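PDB 6Y2K: beta-galactosidase from Marinomonas sp. ef1, which probably hydrolyses terminal beta-galactoside linkages, such as that of lactose, as a cold-active hexameric enzyme of glycoside hydrolase family 42. Local coordinates for residues C145-L150 / G245-F250; D251-G256 / F416-C421; H299-G304 / V453-S458; V412-D417 / V469-A474. One frame throughout, in Å; residues are numbered along the deposited sequence.

Contact 1 of 4, residues C145-L150 / G245-F250; sequences CHDTVL and GFFTAF
Thr148 OG1 ties segment 145-150 together by donating to Cys145 O at 2.8 Å, and Arg104 NE is bonded to the same hydroxyl; the Cys145 backbone so fixed meets the other segment, its N lying oblique to the Phe247 ring, 4.3 Å from CZ. Val149 places its branches on different partners. CG1, anti to the backbone N (chi1 176°), packs against Ala249 O at 3.4 Å, an oxygen hydrogen-bonded by Gln212 NE2 of helix 205-233. CG2 is wedged between three groups: the methyl CB of Ala249 at 3.8 Å, the edge of the Phe250 ring at CD1 (3.9 Å) and the edge of the Phe247 ring at CZ (4.1 Å). Further round the Phe247 rim, Asp147 brings OD1 to within 4.1 Å of CE1, the carboxylate lying nearly level with the ring, 13° between planes. Thr148 also packs on Val200 of a second subunit. A glycerol sits beside Cys145, consistent with a nearby pocket. Both segments are loops that follow neighbouring strands, 134-138 and 238-244, at the C-terminal mouth of a TIM barrel, where enzymes of this fold keep their active sites.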
# COMPACT_ATOMS: atom_id res chain seq x y z
N CYS A 145 22.30 36.11 -4.92
CA CYS A 145 22.06 35.13 -3.85
C CYS A 145 21.02 35.68 -2.88
O CYS A 145 20.97 36.89 -2.62
CB CYS A 145 23.34 34.75 -3.08
SG CYS A 145 23.18 33.22 -2.12
N HIS A 146 20.19 34.78 -2.35
CA HIS A 146 19.07 35.15 -1.47
C HIS A 146 18.01 35.99 -2.20
O HIS A 146 17.32 36.81 -1.58
CB HIS A 146 19.57 35.87 -0.20
CG HIS A 146 20.86 35.33 0.33
ND1 HIS A 146 20.99 34.06 0.84
CD2 HIS A 146 22.09 35.91 0.43
CE1 HIS A 146 22.24 33.87 1.22
NE2 HIS A 146 22.93 34.97 0.99
N ASP A 147 17.88 35.78 -3.51
CA ASP A 147 16.90 36.47 -4.35
C ASP A 147 17.02 37.99 -4.28
O ASP A 147 16.06 38.71 -3.97
CB ASP A 147 15.48 35.99 -4.01
CG ASP A 147 15.37 34.47 -3.99
OD1 ASP A 147 15.80 33.82 -4.96
OD2 ASP A 147 14.86 33.93 -2.99
N THR A 148 18.22 38.47 -4.60
CA THR A 148 18.56 39.89 -4.49
C THR A 148 18.64 40.64 -5.83
O THR A 148 19.00 41.81 -5.86
CB THR A 148 19.85 40.10 -3.64
OG1 THR A 148 20.90 39.23 -4.09
CG2 THR A 148 19.56 39.82 -2.17
N VAL A 149 18.27 39.98 -6.94
CA VAL A 149 18.19 40.65 -8.24
C VAL A 149 16.95 41.56 -8.27
O VAL A 149 17.06 42.76 -8.49
CB VAL A 149 18.17 39.65 -9.42
CG1 VAL A 149 17.99 40.38 -10.75
CG2 VAL A 149 19.45 38.83 -9.43
N LEU A 150 15.77 40.97 -8.05
CA LEU A 150 14.52 41.74 -8.01
C LEU A 150 14.42 42.47 -6.67
O LEU A 150 14.60 41.87 -5.60
CB LEU A 150 13.30 40.84 -8.21
CG LEU A 150 13.20 40.06 -9.52
CD1 LEU A 150 11.88 39.30 -9.57
CD2 LEU A 150 13.33 40.96 -10.74
N GLY A 245 24.44 27.38 -8.41
CA GLY A 245 23.55 26.33 -8.88
C GLY A 245 22.10 26.77 -8.74
O GLY A 245 21.74 27.39 -7.74
N PHE A 246 21.28 26.48 -9.74
CA PHE A 246 19.81 26.55 -9.61
C PHE A 246 19.37 27.98 -9.36
O PHE A 246 18.61 28.27 -8.43
CB PHE A 246 19.33 25.56 -8.52
CG PHE A 246 19.88 24.18 -8.70
CD1 PHE A 246 19.28 23.29 -9.57
CD2 PHE A 246 21.06 23.80 -8.06
CE1 PHE A 246 19.80 22.03 -9.78
CE2 PHE A 246 21.60 22.55 -8.27
CZ PHE A 246 20.97 21.65 -9.13
N PHE A 247 19.90 28.88 -10.19
CA PHE A 247 19.68 30.32 -10.03
C PHE A 247 19.61 31.01 -11.39
O PHE A 247 20.57 30.98 -12.16
CB PHE A 247 20.76 30.98 -9.16
CG PHE A 247 20.39 32.36 -8.74
CD1 PHE A 247 19.56 32.56 -7.64
CD2 PHE A 247 20.76 33.46 -9.50
CE1 PHE A 247 19.16 33.83 -7.28
CE2 PHE A 247 20.37 34.74 -9.15
CZ PHE A 247 19.56 34.93 -8.04
N THR A 248 18.48 31.64 -11.68
CA THR A 248 18.19 32.13 -13.02
C THR A 248 17.73 33.59 -13.11
O THR A 248 17.32 34.03 -14.19
CB THR A 248 17.12 31.24 -13.66
OG1 THR A 248 15.98 31.20 -12.80
CG2 THR A 248 17.65 29.85 -13.84
N ALA A 249 17.83 34.35 -12.02
CA ALA A 249 17.19 35.67 -11.94
C ALA A 249 17.88 36.79 -12.72
O ALA A 249 17.25 37.82 -12.94
CB ALA A 249 17.03 36.08 -10.48
N PHE A 250 19.14 36.62 -13.12
CA PHE A 250 19.79 37.53 -14.08
C PHE A 250 20.40 36.75 -15.25
O PHE A 250 20.59 35.53 -15.18
CB PHE A 250 20.83 38.43 -13.41
CG PHE A 250 22.07 37.73 -12.94
CD1 PHE A 250 22.13 37.19 -11.66
CD2 PHE A 250 23.19 37.63 -13.76
CE1 PHE A 250 23.27 36.54 -11.22
CE2 PHE A 250 24.34 36.98 -13.32
CZ PHE A 250 24.38 36.45 -12.05

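Contact 2 of 4, residues D251-G256 / F416-C421; sequences DHHKVG and FDYDAC
Tyr418 drives into an aromatic cluster with His252 and His253 where two helix N-termini meet, one from the barrel domain (252-256) and one from the trimerisation domain (418-426). Its CB lies 4.0 Å from Asp251 CA, and CG stays over the same backbone. Farther out, CD2 is 3.7 Å from Asp251 OD1, and His253 ND1 comes in at the ring edge, near its plane, 3.5 Å from both CD2 and CE2. His252 ND1, whose hydrogen bond goes to Phe250 O, sits instead over the rim of one face, 3.4 Å from CE1. The backbone N of His252 lies over that same face, and the Phe416 ring puts CE1 over the centre of the opposite one, so the phenol is clasped from both sides. At the tip, OH lies above the face of the imidazole, 3.3 Å from His252 CG. The rings of Tyr418 and His252 are almost parallel, 11° between planes, but are slid so far that they barely overlap. Asp251, the N-cap of helix 252-256, accepts from Lys254 N through OD1, which is met from above the carboxylate plane. Asp417, modelled in two conformers, takes the equivalent place before helix 418-426. Behind the cluster, Leu301 of helix 294-305 covers Tyr418. A water bridges the two segments, 2.8 Å from His253 ND1 and accepting from Tyr418 N at 3.0 Å.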
# COMPACT_ATOMS: atom_id res chain seq x y z
N ASP A 251 20.67 37.47 -16.33
CA ASP A 251 21.26 36.88 -17.54
C ASP A 251 22.77 36.68 -17.33
O ASP A 251 23.54 37.65 -17.42
CB ASP A 251 20.96 37.79 -18.74
CG ASP A 251 21.41 37.19 -20.07
OD1 ASP A 251 22.21 36.24 -20.08
OD2 ASP A 251 20.94 37.72 -21.11
N HIS A 252 23.16 35.43 -17.08
CA HIS A 252 24.56 35.09 -16.79
C HIS A 252 25.43 35.14 -18.05
O HIS A 252 26.64 35.35 -17.95
CB HIS A 252 24.68 33.71 -16.15
CG HIS A 252 24.04 33.59 -14.79
ND1 HIS A 252 22.74 33.96 -14.54
CD2 HIS A 252 24.54 33.13 -13.62
CE1 HIS A 252 22.46 33.74 -13.26
NE2 HIS A 252 23.53 33.23 -12.69
N HIS A 253 24.85 34.92 -19.23
CA HIS A 253 25.59 35.09 -20.48
C HIS A 253 25.99 36.56 -20.69
O HIS A 253 27.12 36.85 -21.11
CB HIS A 253 24.78 34.61 -21.69
CG HIS A 253 24.46 33.15 -21.67
ND1 HIS A 253 23.19 32.67 -21.44
CD2 HIS A 253 25.26 32.07 -21.82
CE1 HIS A 253 23.22 31.35 -21.48
NE2 HIS A 253 24.46 30.96 -21.70
N LYS A 254 25.08 37.47 -20.36
CA LYS A 254 25.29 38.90 -20.59
C LYS A 254 26.33 39.46 -19.61
O LYS A 254 27.24 40.19 -20.02
CB LYS A 254 23.97 39.68 -20.53
CG LYS A 254 24.07 41.10 -21.09
CD LYS A 254 22.71 41.77 -21.15
CE LYS A 254 22.82 43.16 -21.76
NZ LYS A 254 21.52 43.88 -21.81
N VAL A 255 26.21 39.10 -18.33
CA VAL A 255 27.24 39.45 -17.34
C VAL A 255 28.59 38.87 -17.77
O VAL A 255 29.61 39.54 -17.69
CB VAL A 255 26.86 38.97 -15.92
CG1 VAL A 255 28.02 39.11 -14.93
CG2 VAL A 255 25.66 39.75 -15.41
N GLY A 256 28.57 37.63 -18.27
CA GLY A 256 29.77 36.94 -18.75
C GLY A 256 30.52 37.60 -19.89
O GLY A 256 31.73 37.40 -20.00
N PHE A 416 20.15 27.12 -23.81
CA PHE A 416 19.55 27.69 -22.61
C PHE A 416 19.49 29.21 -22.74
O PHE A 416 20.51 29.85 -22.99
CB PHE A 416 20.36 27.31 -21.38
CG PHE A 416 19.70 27.68 -20.08
CD1 PHE A 416 19.89 28.95 -19.53
CD2 PHE A 416 18.87 26.79 -19.43
CE1 PHE A 416 19.28 29.30 -18.34
CE2 PHE A 416 18.24 27.14 -18.24
CZ PHE A 416 18.45 28.40 -17.69
N ASP A 417 18.30 29.78 -22.56
CA ASP A 417 18.05 31.20 -22.73
C ASP A 417 17.41 31.76 -21.45
O ASP A 417 16.28 31.39 -21.12
CB ASP A 417 17.12 31.40 -23.94
CG ASP A 417 17.07 32.83 -24.42
OD1 ASP A 417 17.91 33.22 -25.26
OD2 ASP A 417 16.17 33.57 -23.96
N TYR A 418 18.12 32.63 -20.74
CA TYR A 418 17.57 33.25 -19.52
C TYR A 418 16.27 34.02 -19.79
O TYR A 418 15.34 33.99 -18.98
CB TYR A 418 18.61 34.14 -18.83
CG TYR A 418 19.70 33.34 -18.17
CD1 TYR A 418 19.54 32.84 -16.87
CD2 TYR A 418 20.88 33.04 -18.84
CE1 TYR A 418 20.53 32.08 -16.27
CE2 TYR A 418 21.88 32.29 -18.24
CZ TYR A 418 21.70 31.81 -16.96
OH TYR A 418 22.68 31.05 -16.37
N ASP A 419 16.18 34.67 -20.95
CA ASP A 419 14.96 35.40 -21.29
C ASP A 419 13.76 34.46 -21.42
O ASP A 419 12.67 34.79 -20.95
CB ASP A 419 15.15 36.24 -22.56
CG ASP A 419 14.14 37.36 -22.66
OD1 ASP A 419 14.32 38.36 -21.94
OD2 ASP A 419 13.17 37.22 -23.44
N ALA A 420 13.97 33.30 -22.04
CA ALA A 420 12.94 32.25 -22.12
C ALA A 420 12.56 31.75 -20.72
O ALA A 420 11.38 31.59 -20.42
CB ALA A 420 13.41 31.08 -22.99
N CYS A 421 13.56 31.53 -19.88
CA CYS A 421 13.33 31.13 -18.48
C CYS A 421 12.39 32.10 -17.75
O CYS A 421 11.42 31.67 -17.11
CB CYS A 421 14.65 31.03 -17.73
SG CYS A 421 14.49 30.23 -16.12
O HOH W 1 20.59 33.59 -22.11

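Contact 3 of 4, residues H299-G304 / V453-S458; sequences HDLYRG and VDIVPS
Arg303 reaches Asp454 because its chain leaves the helix with CG anti to the backbone N (chi1 -174°) and then bends at chi3 (68°), folding the guanidinium back beside the strand. Asp454, although its CB points away from the helix, has CG beside its own backbone N, which swings the carboxylate round to meet it. NH2 donates to Asp454 OD1 at 2.8 Å, a salt bridge that meets the carboxylate from above its plane, and to Val453 O at 3.0 Å; both acceptors lie in the guanidinium plane. NH1 meanwhile binds Asp300 OD1 at 2.7 Å, using the anti lone pair. This network joins helix 294-305 of the TIM barrel to 453-456, an outermost strand, within this chain, of the trimerisation-domain sheet, the two axes approaching to 6.4 Å at 54°. Tyr443 OH holds Asp300 OD2 and Tyr465 OH holds Asp454 OD2, so both acids have partners beyond the arginine, whose charge probably helps keep them ionised. Beside the polar cluster Ile455 packs against the helix, its CG2 3.9 Å from Leu301 CD1. Waters link the two backbones: one donates to Asp300 O and accepts from Ile455 N, while another donates to Leu301 O at 2.7 Å and to Ile455 O at 2.6 Å.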
# COMPACT_ATOMS: atom_id res chain seq x y z
N HIS A 299 28.33 22.97 -14.94
CA HIS A 299 29.66 23.02 -15.56
C HIS A 299 29.52 23.39 -17.06
O HIS A 299 30.23 24.26 -17.55
CB HIS A 299 30.40 21.69 -15.46
CG HIS A 299 30.68 21.23 -14.07
ND1 HIS A 299 31.08 22.08 -13.06
CD2 HIS A 299 30.68 19.99 -13.53
CE1 HIS A 299 31.29 21.39 -11.96
NE2 HIS A 299 31.05 20.12 -12.21
N ASP A 300 28.59 22.74 -17.75
CA ASP A 300 28.35 23.00 -19.18
C ASP A 300 27.71 24.38 -19.45
O ASP A 300 28.12 25.08 -20.39
CB ASP A 300 27.50 21.88 -19.81
CG ASP A 300 28.25 20.53 -19.88
OD1 ASP A 300 29.51 20.52 -19.88
OD2 ASP A 300 27.56 19.48 -19.93
N LEU A 301 26.73 24.77 -18.64
CA LEU A 301 26.12 26.10 -18.75
C LEU A 301 27.17 27.21 -18.56
O LEU A 301 27.27 28.14 -19.37
CB LEU A 301 25.00 26.25 -17.72
CG LEU A 301 24.34 27.62 -17.50
CD1 LEU A 301 23.55 28.07 -18.72
CD2 LEU A 301 23.44 27.55 -16.28
N TYR A 302 27.98 27.08 -17.52
CA TYR A 302 28.96 28.13 -17.18
C TYR A 302 30.22 28.10 -18.05
O TYR A 302 30.83 29.15 -18.26
CB TYR A 302 29.26 28.14 -15.67
CG TYR A 302 28.04 28.53 -14.83
CD1 TYR A 302 27.26 29.64 -15.16
CD2 TYR A 302 27.65 27.79 -13.71
CE1 TYR A 302 26.14 30.00 -14.42
CE2 TYR A 302 26.53 28.15 -12.95
CZ TYR A 302 25.78 29.26 -13.31
OH TYR A 302 24.66 29.67 -12.59
N ARG A 303 30.61 26.94 -18.56
CA ARG A 303 31.63 26.91 -19.62
C ARG A 303 31.15 27.78 -20.81
O ARG A 303 31.94 28.52 -21.38
CB ARG A 303 31.96 25.49 -20.08
CG ARG A 303 33.12 25.43 -21.09
CD ARG A 303 33.58 24.01 -21.41
NE ARG A 303 32.54 23.28 -22.15
CZ ARG A 303 31.68 22.41 -21.63
NH1 ARG A 303 31.73 22.06 -20.35
NH2 ARG A 303 30.77 21.85 -22.43
N GLY A 304 29.86 27.70 -21.15
CA GLY A 304 29.29 28.57 -22.17
C GLY A 304 29.32 30.06 -21.80
O GLY A 304 29.77 30.88 -22.59
N VAL A 453 28.20 17.11 -23.72
CA VAL A 453 27.27 18.19 -24.08
C VAL A 453 27.87 19.58 -23.86
O VAL A 453 28.66 19.79 -22.93
CB VAL A 453 25.98 18.04 -23.22
CG1 VAL A 453 24.97 19.13 -23.52
CG2 VAL A 453 25.36 16.67 -23.46
N ASP A 454 27.50 20.51 -24.74
CA ASP A 454 27.63 21.96 -24.51
C ASP A 454 26.25 22.52 -24.25
O ASP A 454 25.27 22.11 -24.88
CB ASP A 454 28.18 22.69 -25.74
CG ASP A 454 29.69 22.64 -25.84
OD1 ASP A 454 30.33 21.82 -25.15
OD2 ASP A 454 30.24 23.44 -26.62
N ILE A 455 26.17 23.46 -23.32
CA ILE A 455 24.97 24.28 -23.14
C ILE A 455 25.34 25.66 -23.65
O ILE A 455 26.35 26.23 -23.24
CB ILE A 455 24.49 24.29 -21.68
CG1 ILE A 455 24.05 22.87 -21.28
CG2 ILE A 455 23.36 25.30 -21.50
CD1 ILE A 455 23.57 22.73 -19.84
N VAL A 456 24.50 26.20 -24.54
CA VAL A 456 24.84 27.40 -25.30
C VAL A 456 23.75 28.47 -25.21
O VAL A 456 22.57 28.15 -25.05
CB VAL A 456 25.13 27.07 -26.79
CG1 VAL A 456 26.22 26.02 -26.90
CG2 VAL A 456 23.87 26.60 -27.52
N PRO A 457 24.15 29.75 -25.34
CA PRO A 457 23.16 30.82 -25.42
C PRO A 457 22.53 30.87 -26.80
O PRO A 457 23.04 30.22 -27.73
CB PRO A 457 24.00 32.08 -25.18
CG PRO A 457 25.34 31.73 -25.72
CD PRO A 457 25.53 30.28 -25.38
N SER A 458 21.46 31.64 -26.93
CA SER A 458 20.74 31.72 -28.20
C SER A 458 21.50 32.45 -29.32
O SER A 458 21.21 32.23 -30.50
CB SER A 458 19.35 32.32 -28.01
OG SER A 458 19.42 33.60 -27.43
O HOH W 2 28.59 17.07 -20.89
O HOH W 3 28.91 24.64 -22.89
O HOH W 4 26.04 28.38 -21.74
O HOH W 5 32.61 24.16 -24.77

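Contact 4 of 4, residues V412-D417 / V469-A474; sequences VALMFD and VLPAQA
Leu414 and Val469 pair in the parallel part of the trimerisation-domain sheet, where strand 412-415 lies between 453-456 and 467-470, and here the packing is tight. Val469 bonds on both sides of Leu414: its N donates to Ala413 O at 2.8 Å, and its O accepts from Met415 N at 2.9 Å. On the face of Leu414 and Val469, Leu414 CG lies against Pro471 CG at 3.8 Å, the side chains crossing at about a right angle, and helix 435-448 covers Val469 and Pro471. On the other face Met415 and Leu470 run side by side, pointing the same way; Met415 CB touches Leu470 CD2 at 3.6 Å, and Leu480 of helix 478-486 packs on the methionine. Past Pro471, which ends the regular pairing, the segments diverge and the link becomes looser, though still buried. Gln473, the centre of an inverse gamma turn, spans the wider gap: its chain bends at chi2 (61°) and sends the amide across to Asp417, with carboxylate and amide planes nearly perpendicular. The bond from Gln473 NE2 to Asp417 OD1 is weak and applies to one of two modelled conformers; Ser458 OG is the stronger partner of that oxygen. The amide's other end is bridged to the strand by a water that donates to Gln473 OE1 at 2.9 Å and to Met415 O at 2.7 Å.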
# COMPACT_ATOMS: atom_id res chain seq x y z
N VAL A 412 26.97 17.73 -29.09
CA VAL A 412 25.56 17.99 -28.84
C VAL A 412 25.44 19.30 -28.06
O VAL A 412 26.14 19.48 -27.07
CB VAL A 412 24.91 16.86 -28.00
CG1 VAL A 412 23.45 17.17 -27.71
CG2 VAL A 412 25.04 15.53 -28.74
N ALA A 413 24.56 20.19 -28.53
CA ALA A 413 24.28 21.46 -27.87
C ALA A 413 22.84 21.51 -27.36
O ALA A 413 21.91 21.11 -28.08
CB ALA A 413 24.56 22.62 -28.80
N LEU A 414 22.68 21.99 -26.14
CA LEU A 414 21.38 22.31 -25.55
C LEU A 414 21.34 23.83 -25.38
O LEU A 414 22.18 24.39 -24.68
CB LEU A 414 21.24 21.60 -24.20
CG LEU A 414 19.92 21.76 -23.43
CD1 LEU A 414 19.74 20.59 -22.47
CD2 LEU A 414 19.82 23.08 -22.68
N MET A 415 20.38 24.49 -26.01
CA MET A 415 20.28 25.96 -25.95
C MET A 415 19.48 26.41 -24.73
O MET A 415 18.27 26.13 -24.63
CB MET A 415 19.63 26.51 -27.22
CG MET A 415 19.54 28.03 -27.30
SD MET A 415 18.98 28.60 -28.92
CE MET A 415 20.48 28.32 -29.86
N PHE A 416 20.15 27.12 -23.81
CA PHE A 416 19.55 27.69 -22.61
C PHE A 416 19.49 29.21 -22.74
O PHE A 416 20.51 29.85 -22.99
CB PHE A 416 20.36 27.31 -21.38
CG PHE A 416 19.70 27.68 -20.08
CD1 PHE A 416 19.89 28.95 -19.53
CD2 PHE A 416 18.87 26.79 -19.43
CE1 PHE A 416 19.28 29.30 -18.34
CE2 PHE A 416 18.24 27.14 -18.24
CZ PHE A 416 18.45 28.40 -17.69
N ASP A 417 18.30 29.78 -22.56
CA ASP A 417 18.05 31.20 -22.73
C ASP A 417 17.41 31.76 -21.45
O ASP A 417 16.28 31.39 -21.12
CB ASP A 417 17.12 31.40 -23.94
CG ASP A 417 17.07 32.83 -24.42
OD1 ASP A 417 17.91 33.22 -25.26
OD2 ASP A 417 16.17 33.57 -23.96
N VAL A 469 19.53 20.96 -29.58
CA VAL A 469 18.24 20.84 -28.91
C VAL A 469 17.87 22.18 -28.27
O VAL A 469 18.66 22.72 -27.50
CB VAL A 469 18.27 19.74 -27.83
CG1 VAL A 469 16.91 19.64 -27.12
CG2 VAL A 469 18.64 18.40 -28.46
N LEU A 470 16.68 22.70 -28.61
CA LEU A 470 16.11 23.90 -27.99
C LEU A 470 14.94 23.44 -27.11
O LEU A 470 13.84 23.21 -27.61
CB LEU A 470 15.60 24.91 -29.03
CG LEU A 470 16.41 25.35 -30.27
CD1 LEU A 470 15.99 26.74 -30.72
CD2 LEU A 470 17.92 25.25 -30.14
N PRO A 471 15.18 23.26 -25.79
CA PRO A 471 14.11 22.66 -24.98
C PRO A 471 12.80 23.42 -25.00
O PRO A 471 11.74 22.78 -25.04
CB PRO A 471 14.71 22.65 -23.57
CG PRO A 471 16.17 22.53 -23.81
CD PRO A 471 16.42 23.38 -25.02
N ALA A 472 12.87 24.75 -24.96
CA ALA A 472 11.68 25.62 -24.94
C ALA A 472 12.10 27.07 -25.22
O ALA A 472 12.10 27.92 -24.34
CB ALA A 472 10.97 25.51 -23.61
N GLN A 473 12.47 27.32 -26.47
CA GLN A 473 13.00 28.63 -26.87
C GLN A 473 11.81 29.54 -27.16
O GLN A 473 11.43 29.74 -28.31
CB GLN A 473 13.94 28.46 -28.08
CG GLN A 473 14.75 29.70 -28.44
CD GLN A 473 15.70 30.18 -27.35
OE1 GLN A 473 16.17 29.38 -26.55
NE2 GLN A 473 15.98 31.47 -27.30
N ALA A 474 11.23 30.08 -26.09
CA ALA A 474 9.91 30.74 -26.11
C ALA A 474 9.81 31.84 -27.18
O ALA A 474 8.91 31.81 -28.01
CB ALA A 474 9.57 31.29 -24.74
O HOH W 6 15.72 27.00 -25.02

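Overall arrangement
Contact 1 is probably nearest the active site: a glycerol, probably from the crystallisation liquor, lies about 4 Å from its Cys145 side chain at the C-terminal barrel mouth, where TIM-barrel enzymes keep their active sites. It touches contact 2 through Phe250 O and Tyr418 CD1 (3.4 Å), centres about 12 Å apart. Contacts 2 and 3 both join the barrel to the trimerisation domain, centres about 11 Å apart; Tyr418 OH packs on Leu301 CD2 at 3.6 Å. Contact 4 lies within the second domain, its centre about 21 Å from that of contact 1. It shares Phe416 and Asp417 with contact 2, and strand 412-415 joins it to contact 3 through Asp454 O and Leu414 N (2.9 Å).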